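Local atomic coordinates of VIN1 (Oscarella pearsei, PDB entry 6BFI), a protein that binds actin filaments and, as a member of the vinculin/alpha-catenin family, may play a role in cell-cell adhesion. Residues A720-M725 and V776-M781. Sequence-based numbering, arbitrary orientation.
Sequences ADLIRM and VKATSM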
ATOM      1  N   ALA A 720      -2.847 -13.140 -35.582  1.00 77.33           N
ATOM      2  CA  ALA A 720      -3.882 -12.114 -35.665  1.00 74.76           C
ATOM      3  C   ALA A 720      -4.890 -12.258 -34.534  1.00 70.82           C
ATOM      4  O   ALA A 720      -5.356 -11.256 -33.976  1.00 69.66           O
ATOM      5  CB  ALA A 720      -4.586 -12.180 -37.018  1.00 73.52           C
ATOM      6  N   ASP A 721      -5.239 -13.498 -34.179  1.00 69.55           N
ATOM      7  CA  ASP A 721      -6.139 -13.719 -33.053  1.00 68.17           C
ATOM      8  C   ASP A 721      -5.506 -13.252 -31.749  1.00 64.44           C
ATOM      9  O   ASP A 721      -6.196 -12.729 -30.865  1.00 62.65           O
ATOM     10  CB  ASP A 721      -6.525 -15.196 -32.976  1.00 71.91           C
ATOM     11  CG  ASP A 721      -7.298 -15.663 -34.198  1.00 79.64           C
ATOM     12  OD1 ASP A 721      -8.008 -14.832 -34.800  1.00 82.53           O
ATOM     13  OD2 ASP A 721      -7.192 -16.855 -34.559  1.00 82.43           O
ATOM     14  N   LEU A 722      -4.188 -13.418 -31.613  1.00 66.47           N
ATOM     15  CA  LEU A 722      -3.501 -12.956 -30.411  1.00 61.39           C
ATOM     16  C   LEU A 722      -3.528 -11.435 -30.313  1.00 59.03           C
ATOM     17  O   LEU A 722      -3.865 -10.875 -29.262  1.00 59.41           O
ATOM     18  CB  LEU A 722      -2.063 -13.479 -30.396  1.00 63.36           C
ATOM     19  CG  LEU A 722      -1.131 -12.915 -29.319  1.00 65.22           C
ATOM     20  CD1 LEU A 722      -1.744 -13.045 -27.929  1.00 60.34           C
ATOM     21  CD2 LEU A 722       0.226 -13.602 -29.375  1.00 65.99           C
ATOM     22  N   ILE A 723      -3.181 -10.749 -31.402  1.00 60.76           N
ATOM     23  CA  ILE A 723      -3.133  -9.288 -31.377  1.00 61.34           C
ATOM     24  C   ILE A 723      -4.527  -8.711 -31.160  1.00 62.29           C
ATOM     25  O   ILE A 723      -4.743  -7.868 -30.276  1.00 64.75           O
ATOM     26  CB  ILE A 723      -2.497  -8.756 -32.675  1.00 59.86           C
ATOM     27  CG1 ILE A 723      -1.057  -9.256 -32.801  1.00 62.12           C
ATOM     28  CG2 ILE A 723      -2.561  -7.240 -32.716  1.00 54.91           C
ATOM     29  CD1 ILE A 723      -0.382  -8.858 -34.097  1.00 64.69           C
ATOM     30  N   ARG A 724      -5.493  -9.161 -31.965  1.00 59.93           N
ATOM     31  CA  ARG A 724      -6.866  -8.687 -31.830  1.00 60.15           C
ATOM     32  C   ARG A 724      -7.413  -8.969 -30.438  1.00 58.10           C
ATOM     33  O   ARG A 724      -8.095  -8.123 -29.846  1.00 61.17           O
ATOM     34  CB  ARG A 724      -7.746  -9.343 -32.896  1.00 63.84           C
ATOM     35  CG  ARG A 724      -9.226  -9.050 -32.758  1.00 65.57           C
ATOM     36  CD  ARG A 724     -10.022  -9.777 -33.829  1.00 70.39           C
ATOM     37  NE  ARG A 724      -9.754 -11.212 -33.823  1.00 70.02           N
ATOM     38  CZ  ARG A 724     -10.378 -12.083 -33.037  1.00 69.62           C
ATOM     39  NH1 ARG A 724     -11.308 -11.665 -32.188  1.00 73.83           N
ATOM     40  NH2 ARG A 724     -10.072 -13.373 -33.097  1.00 62.72           N
ATOM     41  N   MET A 725      -7.116 -10.152 -29.894  1.00 56.55           N
ATOM     42  CA  MET A 725      -7.582 -10.483 -28.553  1.00 58.89           C
ATOM     43  C   MET A 725      -6.967  -9.553 -27.512  1.00 59.60           C
ATOM     44  O   MET A 725      -7.649  -9.125 -26.573  1.00 57.80           O
ATOM     45  CB  MET A 725      -7.260 -11.940 -28.232  1.00 66.34           C
ATOM     46  CG  MET A 725      -7.882 -12.428 -26.940  1.00 72.54           C
ATOM     47  SD  MET A 725      -9.660 -12.134 -26.910  1.00 78.17           S
ATOM     48  CE  MET A 725     -10.197 -13.149 -28.282  1.00 79.44           C
ATOM     49  N   VAL A 776       4.582  -8.216 -29.829  1.00 59.01           N
ATOM     50  CA  VAL A 776       5.934  -8.761 -29.916  1.00 59.65           C
ATOM     51  C   VAL A 776       5.897 -10.284 -29.943  1.00 61.64           C
ATOM     52  O   VAL A 776       6.631 -10.923 -30.708  1.00 64.70           O
ATOM     53  CB  VAL A 776       6.798  -8.230 -28.754  1.00 57.17           C
ATOM     54  CG1 VAL A 776       8.166  -8.898 -28.752  1.00 59.27           C
ATOM     55  CG2 VAL A 776       6.947  -6.728 -28.859  1.00 56.80           C
ATOM     56  N   LYS A 777       5.039 -10.889 -29.117  1.00 60.44           N
ATOM     57  CA  LYS A 777       4.937 -12.346 -29.079  1.00 64.45           C
ATOM     58  C   LYS A 777       4.416 -12.901 -30.398  1.00 63.08           C
ATOM     59  O   LYS A 777       4.875 -13.952 -30.862  1.00 65.09           O
ATOM     60  CB  LYS A 777       4.033 -12.772 -27.921  1.00 67.39           C
ATOM     61  CG  LYS A 777       3.630 -14.239 -27.935  1.00 70.24           C
ATOM     62  CD  LYS A 777       4.830 -15.156 -27.775  1.00 74.88           C
ATOM     63  CE  LYS A 777       4.408 -16.617 -27.823  1.00 78.86           C
ATOM     64  NZ  LYS A 777       5.568 -17.534 -27.661  1.00 82.89           N
ATOM     65  N   ALA A 778       3.459 -12.208 -31.020  1.00 60.08           N
ATOM     66  CA  ALA A 778       2.888 -12.693 -32.272  1.00 59.33           C
ATOM     67  C   ALA A 778       3.916 -12.714 -33.397  1.00 74.57           C
ATOM     68  O   ALA A 778       3.844 -13.568 -34.287  1.00 74.47           O
ATOM     69  CB  ALA A 778       1.687 -11.836 -32.669  1.00 58.33           C
ATOM     70  N   THR A 779       4.875 -11.790 -33.380  1.00 77.39           N
ATOM     71  CA  THR A 779       5.887 -11.703 -34.422  1.00 77.66           C
ATOM     72  C   THR A 779       7.099 -12.584 -34.147  1.00 80.17           C
ATOM     73  O   THR A 779       8.077 -12.523 -34.898  1.00 84.16           O
ATOM     74  CB  THR A 779       6.334 -10.252 -34.605  1.00 78.07           C
ATOM     75  OG1 THR A 779       6.883  -9.760 -33.375  1.00 77.75           O
ATOM     76  CG2 THR A 779       5.153  -9.387 -35.007  1.00 78.29           C
ATOM     77  N   SER A 780       7.058 -13.395 -33.094  1.00 83.27           N
ATOM     78  CA  SER A 780       8.156 -14.291 -32.761  1.00 89.66           C
ATOM     79  C   SER A 780       7.757 -15.757 -32.716  1.00 92.94           C
ATOM     80  O   SER A 780       8.576 -16.611 -33.061  1.00 94.74           O
ATOM     81  CB  SER A 780       8.773 -13.904 -31.408  1.00 88.30           C
ATOM     82  OG  SER A 780       7.815 -13.992 -30.370  1.00 86.09           O
ATOM     83  N   MET A 781       6.533 -16.074 -32.301  1.00 95.79           N
ATOM     84  CA  MET A 781       6.098 -17.462 -32.285  1.00102.09           C
ATOM     85  C   MET A 781       5.902 -17.970 -33.708  1.00110.98           C
ATOM     86  O   MET A 781       5.597 -17.207 -34.629  1.00114.51           O
ATOM     87  CB  MET A 781       4.804 -17.616 -31.486  1.00 97.84           C
ATOM     88  CG  MET A 781       3.565 -17.060 -32.167  1.00 96.42           C
ATOM     89  SD  MET A 781       2.066 -17.411 -31.228  1.00 93.40           S
ATOM     90  CE  MET A 781       0.823 -16.674 -32.284  1.00 93.49           C
TER
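With CG of L722 trans to N (chi1 171°), its CD2 is carried to K777 and A778 at the turn where helix 763-778 ends, and I723, with CG1 anti to the carbonyl carbon (chi1 -62°), turns its CG1-CD1 arm to the CB of A778. The contact joins two helices within what is probably the C-terminal helical bundle, as in the vinculin family tail, of this all-helical protein: helix 718-745, near its start, meets the last turn of helix 763-778 and the residues just after it. The backbones come nearest at L722 and A778, whose CA atoms lie 6.7 Å apart, a close approach consistent with the small side chain of A778. CD2 of L722 meets three residues: CG of K777 at 3.8 Å, N and CB of A778, and, more loosely, the terminal CE of M781. I723 comes in beside it, with CG1 3.8 Å from A778 CB and CD1 almost as near, so the single methyl of A778 is met by both branched side chains. Across this contact K777 gives only the aliphatic base of its chain; the chain crosses L722 at about a right angle and bends away, leading its NZ to D789 and T793 on helix 786-817. Helix 690-710 packs on L722 through M705 and T709, while V25 of helix 8-32 touches I723 and T779. The turn itself is tied locally: T779, the first residue to leave helical geometry, hydrogen-bonds through OG1 to V776 O. K777 O is gripped by three donors, S780 N, M781 N and the hydroxyl OG of S780, which sits 3.0 Å from that oxygen and 37° above the carbonyl plane.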